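Local atomic coordinates of HIAXHD3 (PDB entry 3ZXK), a protein that hydrolyses alpha-L-arabinofuranoside side chains, probably of xylan, as a family 43 glycoside hydrolase whose engineered active site also gives it endo-xylanase activity. Residues E331-N336 with L372-A377; K380-F385 with W458-A463; L387-M392 with G522-K527; A400-D405 with F496-S501; V442-P447 with T490-A495. One frame throughout, in Å; residues are numbered along the deposited sequence.

Interaction 1: E331-N336 with L372-A377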
# COMPACT_ATOMS: atom_id res chain seq x y z
N GLU A 331 2.80 3.79 -11.35
CA GLU A 331 2.62 4.01 -9.93
C GLU A 331 2.24 2.72 -9.22
O GLU A 331 2.15 2.69 -8.00
CB GLU A 331 1.55 5.10 -9.72
CG GLU A 331 2.05 6.49 -10.08
CD GLU A 331 3.23 6.88 -9.20
OE1 GLU A 331 3.15 6.68 -7.96
OE2 GLU A 331 4.26 7.37 -9.74
N HIS A 332 2.06 1.64 -9.97
CA HIS A 332 1.70 0.35 -9.35
C HIS A 332 2.87 -0.43 -8.77
O HIS A 332 2.68 -1.32 -7.93
CB HIS A 332 0.98 -0.55 -10.35
CG HIS A 332 -0.29 0.04 -10.88
ND1 HIS A 332 -1.45 0.02 -10.18
CD2 HIS A 332 -0.55 0.72 -12.05
CE1 HIS A 332 -2.39 0.66 -10.86
NE2 HIS A 332 -1.84 1.10 -12.01
N TRP A 333 4.10 -0.11 -9.18
CA TRP A 333 5.25 -0.92 -8.77
C TRP A 333 5.96 -0.37 -7.58
O TRP A 333 6.14 0.87 -7.45
CB TRP A 333 6.25 -0.99 -9.90
CG TRP A 333 5.74 -1.67 -11.13
CD1 TRP A 333 5.38 -1.09 -12.34
CD2 TRP A 333 5.60 -3.11 -11.32
NE1 TRP A 333 5.01 -2.07 -13.25
CE2 TRP A 333 5.11 -3.30 -12.69
CE3 TRP A 333 5.80 -4.22 -10.52
CZ2 TRP A 333 4.86 -4.57 -13.21
CZ3 TRP A 333 5.56 -5.49 -11.06
CH2 TRP A 333 5.09 -5.66 -12.38
N GLU A 334 6.38 -1.29 -6.71
CA GLU A 334 7.22 -0.95 -5.56
C GLU A 334 8.21 -2.06 -5.32
O GLU A 334 7.87 -3.25 -5.36
CB GLU A 334 6.38 -0.77 -4.28
CG GLU A 334 5.41 0.43 -4.28
CD GLU A 334 4.27 0.35 -3.28
OE1 GLU A 334 4.22 -0.56 -2.41
OE2 GLU A 334 3.39 1.24 -3.35
N TRP A 335 9.45 -1.68 -5.05
CA TRP A 335 10.48 -2.66 -4.74
C TRP A 335 10.35 -3.16 -3.32
O TRP A 335 9.83 -2.44 -2.47
CB TRP A 335 11.84 -2.01 -4.86
CG TRP A 335 12.18 -1.44 -6.20
CD1 TRP A 335 12.13 -0.11 -6.60
CD2 TRP A 335 12.76 -2.17 -7.32
NE1 TRP A 335 12.57 0.02 -7.89
CE2 TRP A 335 12.96 -1.19 -8.38
CE3 TRP A 335 13.06 -3.52 -7.57
CZ2 TRP A 335 13.51 -1.53 -9.61
CZ3 TRP A 335 13.60 -3.86 -8.81
CH2 TRP A 335 13.82 -2.88 -9.81
N ASN A 336 10.81 -4.38 -3.05
CA ASN A 336 10.97 -4.87 -1.68
C ASN A 336 12.27 -4.26 -1.11
O ASN A 336 13.36 -4.64 -1.53
CB ASN A 336 11.04 -6.40 -1.68
CG ASN A 336 11.49 -6.95 -0.35
OD1 ASN A 336 11.20 -6.36 0.69
ND2 ASN A 336 12.23 -8.05 -0.36
N LEU A 372 10.81 -6.69 -7.51
CA LEU A 372 9.85 -5.64 -7.89
C LEU A 372 8.46 -6.22 -7.68
O LEU A 372 8.17 -7.30 -8.20
CB LEU A 372 10.03 -5.27 -9.35
CG LEU A 372 9.25 -4.03 -9.81
CD1 LEU A 372 9.72 -2.71 -9.19
CD2 LEU A 372 9.25 -3.87 -11.33
N THR A 373 7.62 -5.51 -6.94
CA THR A 373 6.32 -6.05 -6.53
C THR A 373 5.16 -5.14 -6.88
O THR A 373 5.32 -3.92 -7.17
CB THR A 373 6.28 -6.36 -5.01
OG1 THR A 373 6.19 -5.15 -4.25
CG2 THR A 373 7.52 -7.17 -4.56
N ARG A 374 3.97 -5.71 -6.83
CA ARG A 374 2.76 -4.95 -7.00
C ARG A 374 1.57 -5.67 -6.36
O ARG A 374 1.61 -6.88 -6.15
CB ARG A 374 2.48 -4.60 -8.46
CG ARG A 374 2.24 -5.82 -9.34
CD ARG A 374 2.19 -5.39 -10.80
NE ARG A 374 0.91 -4.76 -11.14
CZ ARG A 374 0.77 -3.83 -12.08
NH1 ARG A 374 1.82 -3.37 -12.75
NH2 ARG A 374 -0.43 -3.35 -12.35
N ARG A 375 0.55 -4.89 -6.03
CA ARG A 375 -0.64 -5.38 -5.31
C ARG A 375 -1.48 -6.28 -6.19
O ARG A 375 -1.58 -6.06 -7.38
CB ARG A 375 -1.48 -4.21 -4.82
CG ARG A 375 -0.75 -3.38 -3.79
CD ARG A 375 -1.42 -2.04 -3.58
NE ARG A 375 -0.67 -1.22 -2.62
CZ ARG A 375 0.44 -0.53 -2.92
NH1 ARG A 375 0.92 -0.50 -4.18
NH2 ARG A 375 1.04 0.20 -1.96
N ILE A 376 -2.07 -7.30 -5.57
CA ILE A 376 -3.02 -8.18 -6.25
C ILE A 376 -4.43 -7.57 -6.08
O ILE A 376 -4.84 -7.24 -4.96
CB ILE A 376 -2.97 -9.61 -5.62
CG1 ILE A 376 -1.56 -10.25 -5.77
CG2 ILE A 376 -4.03 -10.50 -6.26
CD1 ILE A 376 -1.36 -11.52 -4.94
N ALA A 377 -5.19 -7.47 -7.17
CA ALA A 377 -6.57 -7.02 -7.06
C ALA A 377 -7.47 -8.22 -6.82
O ALA A 377 -7.27 -9.29 -7.37
CB ALA A 377 -7.02 -6.26 -8.31
O HOH W 1 0.43 -2.03 -6.61

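Interaction 2: K380-F385 with W458-A463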
# COMPACT_ATOMS: atom_id res chain seq x y z
N LYS A 380 -9.93 -12.43 -7.03
CA LYS A 380 -9.03 -13.38 -7.71
C LYS A 380 -8.42 -12.73 -8.93
O LYS A 380 -9.12 -12.08 -9.69
CB LYS A 380 -9.77 -14.65 -8.15
CG LYS A 380 -10.61 -15.30 -7.08
CD LYS A 380 -11.19 -16.62 -7.60
CE LYS A 380 -12.06 -17.30 -6.55
NZ LYS A 380 -12.68 -18.57 -7.07
N ALA A 381 -7.12 -12.93 -9.12
CA ALA A 381 -6.42 -12.35 -10.27
C ALA A 381 -5.26 -13.20 -10.70
O ALA A 381 -4.64 -13.89 -9.88
CB ALA A 381 -5.92 -10.93 -9.96
N SER A 382 -4.96 -13.10 -11.99
CA SER A 382 -3.84 -13.79 -12.57
C SER A 382 -2.79 -12.74 -12.88
O SER A 382 -3.12 -11.71 -13.45
CB SER A 382 -4.29 -14.48 -13.86
OG SER A 382 -3.24 -15.25 -14.37
N GLY A 383 -1.53 -12.96 -12.47
CA GLY A 383 -0.45 -12.04 -12.84
C GLY A 383 0.51 -12.77 -13.77
O GLY A 383 1.00 -13.86 -13.44
N ILE A 384 0.78 -12.19 -14.93
CA ILE A 384 1.63 -12.81 -15.94
C ILE A 384 2.84 -11.93 -16.26
O ILE A 384 2.69 -10.77 -16.65
CB ILE A 384 0.84 -13.09 -17.22
CG1 ILE A 384 -0.41 -13.92 -16.89
CG2 ILE A 384 1.71 -13.77 -18.29
CD1 ILE A 384 -1.24 -14.24 -18.10
N PHE A 385 4.03 -12.48 -16.04
CA PHE A 385 5.29 -11.84 -16.38
C PHE A 385 5.87 -12.47 -17.64
O PHE A 385 5.89 -13.70 -17.77
CB PHE A 385 6.30 -11.99 -15.25
CG PHE A 385 5.99 -11.17 -14.02
CD1 PHE A 385 6.44 -9.84 -13.93
CD2 PHE A 385 5.27 -11.72 -12.96
CE1 PHE A 385 6.17 -9.10 -12.78
CE2 PHE A 385 5.02 -10.98 -11.82
CZ PHE A 385 5.47 -9.67 -11.73
N TRP A 458 6.97 -17.06 -20.35
CA TRP A 458 5.87 -16.41 -19.69
C TRP A 458 5.58 -17.17 -18.44
O TRP A 458 5.45 -18.41 -18.45
CB TRP A 458 4.63 -16.42 -20.57
CG TRP A 458 4.81 -15.73 -21.91
CD1 TRP A 458 5.75 -16.01 -22.91
CD2 TRP A 458 3.96 -14.66 -22.46
NE1 TRP A 458 5.56 -15.17 -24.00
CE2 TRP A 458 4.50 -14.35 -23.79
CE3 TRP A 458 2.86 -13.95 -22.00
CZ2 TRP A 458 3.94 -13.37 -24.60
CZ3 TRP A 458 2.31 -12.96 -22.82
CH2 TRP A 458 2.84 -12.67 -24.09
N LEU A 459 5.49 -16.43 -17.35
CA LEU A 459 5.30 -16.99 -16.03
C LEU A 459 4.02 -16.44 -15.43
O LEU A 459 3.87 -15.21 -15.29
CB LEU A 459 6.50 -16.68 -15.14
CG LEU A 459 7.83 -17.29 -15.60
CD1 LEU A 459 8.97 -16.83 -14.70
CD2 LEU A 459 7.75 -18.83 -15.68
N ARG A 460 3.15 -17.34 -15.00
CA ARG A 460 1.81 -16.98 -14.57
C ARG A 460 1.47 -17.44 -13.17
O ARG A 460 1.69 -18.59 -12.82
CB ARG A 460 0.80 -17.58 -15.58
CG ARG A 460 -0.69 -17.45 -15.22
CD ARG A 460 -1.58 -17.87 -16.38
NE ARG A 460 -2.77 -18.53 -15.84
CZ ARG A 460 -3.53 -19.39 -16.51
NH1 ARG A 460 -3.27 -19.66 -17.78
NH2 ARG A 460 -4.57 -19.96 -15.91
N ILE A 461 0.91 -16.52 -12.38
CA ILE A 461 0.51 -16.80 -11.00
C ILE A 461 -1.00 -16.56 -10.90
O ILE A 461 -1.48 -15.43 -11.10
CB ILE A 461 1.23 -15.88 -9.98
CG1 ILE A 461 2.76 -16.02 -10.03
CG2 ILE A 461 0.74 -16.13 -8.56
CD1 ILE A 461 3.49 -14.99 -9.18
N ASP A 462 -1.77 -17.60 -10.56
CA ASP A 462 -3.24 -17.42 -10.40
C ASP A 462 -3.50 -17.41 -8.90
O ASP A 462 -3.46 -18.46 -8.25
CB ASP A 462 -4.05 -18.56 -11.05
CG ASP A 462 -4.11 -18.47 -12.57
OD1 ASP A 462 -3.34 -17.68 -13.16
OD2 ASP A 462 -4.92 -19.24 -13.18
N ALA A 463 -3.78 -16.23 -8.35
CA ALA A 463 -3.95 -16.06 -6.92
C ALA A 463 -5.39 -15.88 -6.49
O ALA A 463 -6.13 -15.10 -7.06
CB ALA A 463 -3.16 -14.85 -6.44

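Interaction 3: L387-M392 with G522-K527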
# COMPACT_ATOMS: atom_id res chain seq x y z
N LEU A 387 9.36 -12.68 -19.82
CA LEU A 387 10.81 -12.47 -19.61
C LEU A 387 11.67 -12.99 -20.73
O LEU A 387 11.29 -13.94 -21.43
CB LEU A 387 11.28 -13.11 -18.30
CG LEU A 387 10.61 -12.60 -17.02
CD1 LEU A 387 9.44 -13.49 -16.64
CD2 LEU A 387 11.65 -12.55 -15.92
N ASP A 388 12.80 -12.33 -20.93
CA ASP A 388 13.91 -12.90 -21.71
C ASP A 388 15.03 -13.25 -20.70
O ASP A 388 15.59 -12.36 -20.05
CB ASP A 388 14.38 -11.87 -22.73
CG ASP A 388 15.63 -12.30 -23.53
OD1 ASP A 388 16.30 -13.32 -23.22
OD2 ASP A 388 15.96 -11.55 -24.48
N VAL A 389 15.35 -14.53 -20.55
CA VAL A 389 16.28 -14.95 -19.49
C VAL A 389 17.63 -15.47 -20.03
O VAL A 389 18.39 -16.12 -19.31
CB VAL A 389 15.67 -16.00 -18.52
CG1 VAL A 389 14.40 -15.45 -17.85
CG2 VAL A 389 15.39 -17.30 -19.25
N ARG A 390 17.93 -15.14 -21.29
CA ARG A 390 19.19 -15.59 -21.90
C ARG A 390 20.42 -15.11 -21.15
O ARG A 390 21.46 -15.79 -21.17
CB ARG A 390 19.29 -15.23 -23.37
CG ARG A 390 18.29 -16.00 -24.23
CD ARG A 390 18.26 -15.45 -25.63
NE ARG A 390 17.98 -14.01 -25.59
CZ ARG A 390 18.20 -13.18 -26.61
NH1 ARG A 390 18.69 -13.65 -27.75
NH2 ARG A 390 17.92 -11.89 -26.50
N GLY A 391 20.31 -13.96 -20.48
CA GLY A 391 21.43 -13.38 -19.75
C GLY A 391 21.73 -13.98 -18.38
O GLY A 391 22.65 -13.52 -17.69
N MET A 392 20.95 -14.99 -17.97
CA MET A 392 21.27 -15.65 -16.69
C MET A 392 22.63 -16.34 -16.70
O MET A 392 23.05 -16.89 -17.73
CB MET A 392 20.21 -16.67 -16.32
CG MET A 392 18.88 -16.02 -16.05
SD MET A 392 17.62 -17.21 -15.57
CE MET A 392 17.98 -17.44 -13.84
N GLY A 522 24.98 -11.77 -14.00
CA GLY A 522 23.79 -12.19 -14.76
C GLY A 522 22.71 -11.14 -14.83
O GLY A 522 22.70 -10.17 -14.04
N GLU A 523 21.83 -11.29 -15.81
CA GLU A 523 20.67 -10.40 -15.93
C GLU A 523 19.54 -11.05 -16.69
O GLU A 523 19.74 -11.98 -17.51
CB GLU A 523 21.05 -9.06 -16.59
CG GLU A 523 21.35 -9.14 -18.07
CD GLU A 523 21.86 -7.81 -18.60
OE1 GLU A 523 22.83 -7.25 -18.05
OE2 GLU A 523 21.29 -7.28 -19.57
N VAL A 524 18.34 -10.56 -16.41
CA VAL A 524 17.18 -10.90 -17.17
C VAL A 524 16.51 -9.63 -17.64
O VAL A 524 16.73 -8.55 -17.09
CB VAL A 524 16.20 -11.80 -16.37
CG1 VAL A 524 16.90 -13.07 -15.86
CG2 VAL A 524 15.55 -11.03 -15.24
N LYS A 525 15.65 -9.77 -18.65
CA LYS A 525 14.86 -8.65 -19.11
C LYS A 525 13.40 -8.99 -18.86
O LYS A 525 12.91 -10.04 -19.32
CB LYS A 525 15.10 -8.41 -20.62
CG LYS A 525 14.28 -7.23 -21.19
CD LYS A 525 14.70 -6.82 -22.60
CE LYS A 525 14.45 -7.90 -23.64
NZ LYS A 525 14.85 -7.41 -24.98
N VAL A 526 12.71 -8.11 -18.16
CA VAL A 526 11.27 -8.24 -17.99
C VAL A 526 10.61 -7.46 -19.11
O VAL A 526 10.72 -6.23 -19.17
CB VAL A 526 10.82 -7.73 -16.61
CG1 VAL A 526 9.42 -8.22 -16.34
CG2 VAL A 526 11.76 -8.25 -15.52
N LYS A 527 9.98 -8.17 -20.03
CA LYS A 527 9.38 -7.51 -21.18
C LYS A 527 8.02 -6.95 -20.86
O LYS A 527 7.64 -5.92 -21.40
CB LYS A 527 9.25 -8.46 -22.36
CG LYS A 527 10.56 -9.07 -22.83
CD LYS A 527 10.27 -9.81 -24.12
CE LYS A 527 11.18 -11.00 -24.30
NZ LYS A 527 10.65 -11.81 -25.42
O HOH W 2 14.45 -9.92 -25.98

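Interaction 4: A400-D405 with F496-S501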
# COMPACT_ATOMS: atom_id res chain seq x y z
N ALA A 400 8.77 -15.38 -11.05
CA ALA A 400 7.56 -14.73 -10.62
C ALA A 400 7.15 -15.29 -9.26
O ALA A 400 6.92 -16.49 -9.11
CB ALA A 400 6.45 -14.91 -11.66
N VAL A 401 7.12 -14.42 -8.26
CA VAL A 401 6.88 -14.80 -6.91
C VAL A 401 5.55 -14.27 -6.39
O VAL A 401 5.13 -13.13 -6.67
CB VAL A 401 8.08 -14.38 -6.00
CG1 VAL A 401 8.34 -12.84 -6.09
CG2 VAL A 401 7.89 -14.85 -4.54
N LEU A 402 4.88 -15.14 -5.64
CA LEU A 402 3.74 -14.78 -4.80
C LEU A 402 4.40 -14.39 -3.47
O LEU A 402 4.84 -15.27 -2.70
CB LEU A 402 2.82 -15.99 -4.64
CG LEU A 402 1.65 -15.60 -3.75
CD1 LEU A 402 0.62 -14.75 -4.49
CD2 LEU A 402 0.95 -16.82 -3.19
N PHE A 403 4.54 -13.08 -3.25
CA PHE A 403 5.47 -12.58 -2.26
C PHE A 403 4.80 -12.13 -0.98
O PHE A 403 3.91 -11.30 -0.98
CB PHE A 403 6.31 -11.42 -2.85
CG PHE A 403 7.47 -11.01 -1.97
CD1 PHE A 403 8.66 -11.76 -1.95
CD2 PHE A 403 7.37 -9.90 -1.15
CE1 PHE A 403 9.72 -11.39 -1.11
CE2 PHE A 403 8.43 -9.53 -0.30
CZ PHE A 403 9.60 -10.27 -0.29
N ARG A 404 5.26 -12.69 0.13
CA ARG A 404 4.87 -12.31 1.48
C ARG A 404 5.77 -13.14 2.42
O ARG A 404 6.75 -13.77 1.98
CB ARG A 404 3.38 -12.57 1.73
CG ARG A 404 2.77 -11.63 2.75
CD ARG A 404 1.40 -12.11 3.23
NE ARG A 404 0.76 -11.16 4.13
CZ ARG A 404 0.51 -11.37 5.43
NH1 ARG A 404 0.90 -12.48 6.05
NH2 ARG A 404 -0.17 -10.46 6.12
N ASP A 405 5.42 -13.17 3.70
CA ASP A 405 6.20 -13.93 4.69
C ASP A 405 6.08 -15.47 4.53
O ASP A 405 6.92 -16.18 5.06
CB ASP A 405 5.81 -13.53 6.12
CG ASP A 405 4.33 -13.70 6.41
OD1 ASP A 405 3.50 -13.54 5.50
OD2 ASP A 405 4.01 -13.97 7.59
N PHE A 496 -0.52 -23.81 -3.81
CA PHE A 496 0.18 -23.28 -2.65
C PHE A 496 -0.80 -22.62 -1.69
O PHE A 496 -1.54 -21.71 -2.09
CB PHE A 496 1.25 -22.29 -3.11
CG PHE A 496 1.85 -21.46 -2.00
CD1 PHE A 496 2.80 -21.99 -1.13
CD2 PHE A 496 1.45 -20.13 -1.83
CE1 PHE A 496 3.36 -21.20 -0.13
CE2 PHE A 496 1.99 -19.36 -0.81
CZ PHE A 496 2.94 -19.89 0.03
N ALA A 497 -0.81 -23.09 -0.44
CA ALA A 497 -1.69 -22.58 0.59
C ALA A 497 -1.11 -21.28 1.17
O ALA A 497 0.05 -21.21 1.60
CB ALA A 497 -1.87 -23.61 1.69
N MET A 498 -1.96 -20.27 1.24
CA MET A 498 -1.55 -18.91 1.62
C MET A 498 -1.88 -18.61 3.07
O MET A 498 -2.94 -19.02 3.57
CB MET A 498 -2.22 -17.90 0.72
CG MET A 498 -1.95 -18.16 -0.75
SD MET A 498 -3.27 -17.55 -1.81
CE MET A 498 -3.04 -15.80 -1.50
N THR A 499 -0.99 -17.88 3.76
CA THR A 499 -1.29 -17.53 5.16
C THR A 499 -2.41 -16.48 5.32
O THR A 499 -2.52 -15.56 4.50
CB THR A 499 -0.03 -17.07 5.92
OG1 THR A 499 -0.37 -16.91 7.30
CG2 THR A 499 0.52 -15.78 5.33
N ASN A 500 -3.22 -16.62 6.38
CA ASN A 500 -4.21 -15.59 6.77
C ASN A 500 -3.73 -14.70 7.92
O ASN A 500 -4.49 -13.84 8.37
CB ASN A 500 -5.55 -16.21 7.18
CG ASN A 500 -6.25 -16.87 6.03
OD1 ASN A 500 -6.31 -16.31 4.92
ND2 ASN A 500 -6.76 -18.08 6.26
N SER A 501 -2.49 -14.88 8.36
CA SER A 501 -1.95 -14.09 9.45
C SER A 501 -1.86 -12.62 9.07
O SER A 501 -1.55 -12.27 7.92
CB SER A 501 -0.54 -14.58 9.78
OG SER A 501 0.03 -13.78 10.81

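Interaction 5: V442-P447 with T490-A495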
# COMPACT_ATOMS: atom_id res chain seq x y z
N VAL A 442 12.54 -26.98 -4.06
CA VAL A 442 11.92 -27.26 -5.34
C VAL A 442 10.82 -28.29 -5.16
O VAL A 442 11.07 -29.44 -4.80
CB VAL A 442 12.93 -27.67 -6.43
CG1 VAL A 442 12.21 -28.07 -7.72
CG2 VAL A 442 13.90 -26.52 -6.70
N ALA A 443 9.58 -27.86 -5.40
CA ALA A 443 8.44 -28.74 -5.24
C ALA A 443 8.16 -29.46 -6.54
O ALA A 443 7.60 -30.55 -6.53
CB ALA A 443 7.22 -27.93 -4.79
N ALA A 444 8.54 -28.85 -7.66
CA ALA A 444 8.41 -29.52 -8.97
C ALA A 444 9.41 -28.95 -9.97
O ALA A 444 9.68 -27.76 -9.98
CB ALA A 444 7.00 -29.39 -9.54
N ASN A 445 9.96 -29.84 -10.79
CA ASN A 445 10.80 -29.42 -11.92
C ASN A 445 9.99 -29.39 -13.20
O ASN A 445 9.28 -30.37 -13.55
CB ASN A 445 12.00 -30.35 -12.09
CG ASN A 445 12.99 -30.24 -10.95
OD1 ASN A 445 13.71 -29.26 -10.85
ND2 ASN A 445 12.98 -31.21 -10.06
N GLY A 446 10.12 -28.28 -13.91
CA GLY A 446 9.62 -28.19 -15.27
C GLY A 446 10.75 -28.52 -16.24
O GLY A 446 11.78 -29.05 -15.83
N PRO A 447 10.56 -28.19 -17.50
CA PRO A 447 11.52 -28.59 -18.52
C PRO A 447 12.79 -27.74 -18.58
O PRO A 447 12.81 -26.59 -18.09
CB PRO A 447 10.75 -28.37 -19.83
CG PRO A 447 9.82 -27.25 -19.52
CD PRO A 447 9.43 -27.41 -18.06
N THR A 490 1.14 -24.34 -19.02
CA THR A 490 1.27 -25.62 -18.35
C THR A 490 1.39 -25.37 -16.86
O THR A 490 2.22 -24.59 -16.43
CB THR A 490 2.49 -26.36 -18.87
OG1 THR A 490 2.34 -26.54 -20.29
CG2 THR A 490 2.66 -27.71 -18.20
N ARG A 491 0.51 -26.02 -16.11
CA ARG A 491 0.54 -26.01 -14.65
C ARG A 491 1.81 -26.69 -14.11
O ARG A 491 2.21 -27.75 -14.60
CB ARG A 491 -0.73 -26.71 -14.15
CG ARG A 491 -0.76 -27.03 -12.68
CD ARG A 491 -1.02 -25.83 -11.79
NE ARG A 491 -0.92 -26.28 -10.40
CZ ARG A 491 -1.89 -26.89 -9.73
NH1 ARG A 491 -3.09 -27.07 -10.30
NH2 ARG A 491 -1.67 -27.30 -8.49
N LEU A 492 2.43 -26.10 -13.09
CA LEU A 492 3.61 -26.69 -12.47
C LEU A 492 3.55 -26.59 -10.95
O LEU A 492 3.39 -25.52 -10.40
CB LEU A 492 4.90 -26.04 -12.98
CG LEU A 492 6.24 -26.66 -12.52
CD1 LEU A 492 6.40 -28.09 -13.07
CD2 LEU A 492 7.39 -25.77 -12.99
N GLY A 493 3.70 -27.73 -10.29
CA GLY A 493 3.79 -27.75 -8.85
C GLY A 493 2.43 -27.91 -8.21
O GLY A 493 1.40 -27.89 -8.89
N PRO A 494 2.43 -28.10 -6.88
CA PRO A 494 1.20 -28.18 -6.07
C PRO A 494 0.48 -26.83 -5.99
O PRO A 494 1.04 -25.80 -6.38
CB PRO A 494 1.73 -28.61 -4.69
CG PRO A 494 3.13 -28.08 -4.64
CD PRO A 494 3.65 -28.13 -6.04
N ALA A 495 -0.77 -26.84 -5.50
CA ALA A 495 -1.45 -25.58 -5.17
C ALA A 495 -0.86 -25.09 -3.86
O ALA A 495 -0.70 -25.86 -2.91
CB ALA A 495 -2.95 -25.79 -5.03

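Interaction 1: E331-N336 with L372-A377
W333 is held between L372 and R374, the three residues with most surface buried here. Over one face of the indole R374 lays its CD, 3.5 Å from the centroid of the W333 six-membered ring and 20° off the normal, a CH-pi contact. A bend at chi3 (-77°) then stands the guanidinium almost upright on the indole, the planes 82° apart, with R374 CZ 4.6 Å from the W333 six-ring centroid, a cation-pi arrangement. One guanidinium face receives H332, whose CB lies 3.7 Å from R374 CZ. On the opposite indole face L372 places CD2, 4.0 Å from the same centroid. Its other methyl, CD1, sits over the six-membered ring of W335, 3.6 Å from the centroid, and one leucine thereby spans two tryptophans. E334 and T373 form an antiparallel hydrogen-bonded pair, in which E334 O accepts from both T373 N and T373 OG1, the latter at 2.8 Å. R375 NH2 donates to E334 OE2 at 2.9 Å in a salt bridge; R375 NE donates to D16 O, and the carboxylate also engages H58 and R509. The indole thus probably eases the charge of buried R374, whereas R375 and its carboxylate tie this strand to D16 and H58 in the family 43 region.

Interaction 2: K380-F385 with W458-A463
K380 meets A463 through a CA-H...O contact, its CA 3.4 Å from A463 O, while its extended side chain leads away from the pair. At A381 the first hydrogen-bonded pair forms: A381 N donates to A463 O at 3.2 Å, and A463 N returns the bond to A381 O. S382 follows in a non-hydrogen-bonded pair with D462. Because its chi1 of -175° sets OG beside the carbonyl carbon, the hydroxyl donates to D462 OD1 at 2.7 Å, from 36° above the carboxylate plane. R460 NE reaches the same oxygen from the opposite face at 2.9 Å, and R460 NH2 takes OD2, a side-on grip that fixes the carboxylate's rotation. G383 exchanges two backbone bonds with I461. This regular antiparallel ladder, its N-to-C directions 168° apart, belongs to one sheet of the concanavalin A-like sandwich; I461 and L459 touch A400 of the other sheet. I384, on the S382 face, lies alongside R460, with CG1 3.9 Å from R460 CG, and brings CG2 to the edge of the W458 indole, 3.9 Å from CE3. F385 ends the segment with two backbone bonds to L459, and its ring, on the inward face, meets F529.

Interaction 3: L387-M392 with G522-K527
L387 and D388 pair antiparallel with V526 and K525, with D388 N to K525 O at 2.8 Å and K525 N to D388 O at 2.9 Å, before a type I turn from V389 to M392 interrupts the ladder. Past the turn, E523 N donates to G391 O at 3.0 Å, but from 65° above the carbonyl plane, evidence that regular sheet geometry is not resumed. D388 carries the polar face. Its carboxylate, with CG anti to the backbone N (chi1 175°), takes R390 N on OD1 as an Asx turn, and R390 also grips it side-on, NE to OD1 and NH2 to OD2, the latter at 2.8 Å. K525 stays beyond salt-bridge range, its NZ 4.3 Å from D388 OD2, and a water accepting from NZ and donating to OD2 joins the two. K527 passes its CE 3.7 Å from D388 CB on the way to a salt bridge with D456. The other face is apolar: V524 CG1 is 3.6 Å from M392 CG and 4.0 Å from V389 CG1, the two valines side by side and pointing the same way. In the seven-stranded sheet, strand 523-533 runs between strands 380-388 and 354-357; L387 and V526 pack on V512 of the facing sheet, while helix 451-455 lies against D388 and the first residues of the turn, V389 and R390.

Interaction 4: A400-D405 with F496-S501
R404 reaches across to S501 with an arm that is extended from CG to NE. From CB, the first torsion (-151°) carries the chain away from the backbone N, and CB through CD serve to project the head group. NE donates to T506 O, outside the two segments, which helps fix the guanidinium. CZ comes 3.4 Å from S501 O, near which both terminal nitrogens lie: NH2 at 2.9 Å and NH1 at 3.1 Å, each a weak hydrogen bond by its bent angle (125° for NH2). NH1 also lies 3.4 Å from T499 CG2 and makes a salt bridge to D405 OD1, 2.9 Å away, whose hydrogen bond is weak. That carboxylate oxygen in turn touches the same T499 methyl. T499 holds the receiving loop in shape, its OG1 accepting from S501 N as an ST turn. At the apolar end, L402 CD2 packs 3.6 Å from F496 CD2 and 4.0 Å from M498 CG. Strand 396-403 belongs to the eight-stranded sheet and F496 to an edge strand of the seven-stranded one; L402 and F496 therefore meet inside the sandwich, with F479 of strand 476-482 beside both, and the loop beyond leads directly to W502 of the glycan pocket.

Interaction 5: V442-P447 with T490-A495
A classic beta bulge in strand 436-448, where A443 and A444 both face M423, turns two successive methyl groups toward the chain at P494 and G493. A443 CB touches P494 CD at 3.8 Å. A444 CB rests 3.7 Å from G493 CA, a close approach to bare backbone. G493 has phi and psi of 92° and 172°, a conformation that suits glycine, and its bare CA lets A444 CB come close. L492 buries the most surface of the contact's residues: its CG trans to the main-chain nitrogen (chi1 -174°), it forks under the bulged strand, CD1 3.8 Å from A444 CB and 3.7 Å from N445 O, CD2 3.8 Å from G446 N. The contact rests on these van der Waals touches, without hydrogen bonds between the segments. R491 folds back on its own segment, where NE and NH2 both make weak bonds to G493 O. Strand 436-448 is an outermost strand of the eight-stranded sheet and strand 490-497 an outermost strand of the seven-stranded sheet, which puts the contact where the two edges approach; L492 dips between them onto I421 and I410 of strands 418-429 and 406-415.

In the fold
All five contacts lie in the concanavalin A-like domain. Interactions 2 and 3 are ladders of its seven-stranded sheet, share strand 380-388 on its two sides and have centres 18 Å apart. Interaction 1, earliest to close along the chain, pairs strands of the eight-stranded sheet and touches interaction 2 through W333 CH2 and F385 CE1 (3.6 Å). Interactions 4 and 5 join the two sheets and share strand 490-497, their centres 16 Å apart. Within the span from 387 to 527 bounded by interaction 3, both of these fall. Interaction 1, about 8 Å from the chain's centre, faces the catalytic region; interaction 5 lies at an edge of the sandwich, about 30 Å from the chain's centre.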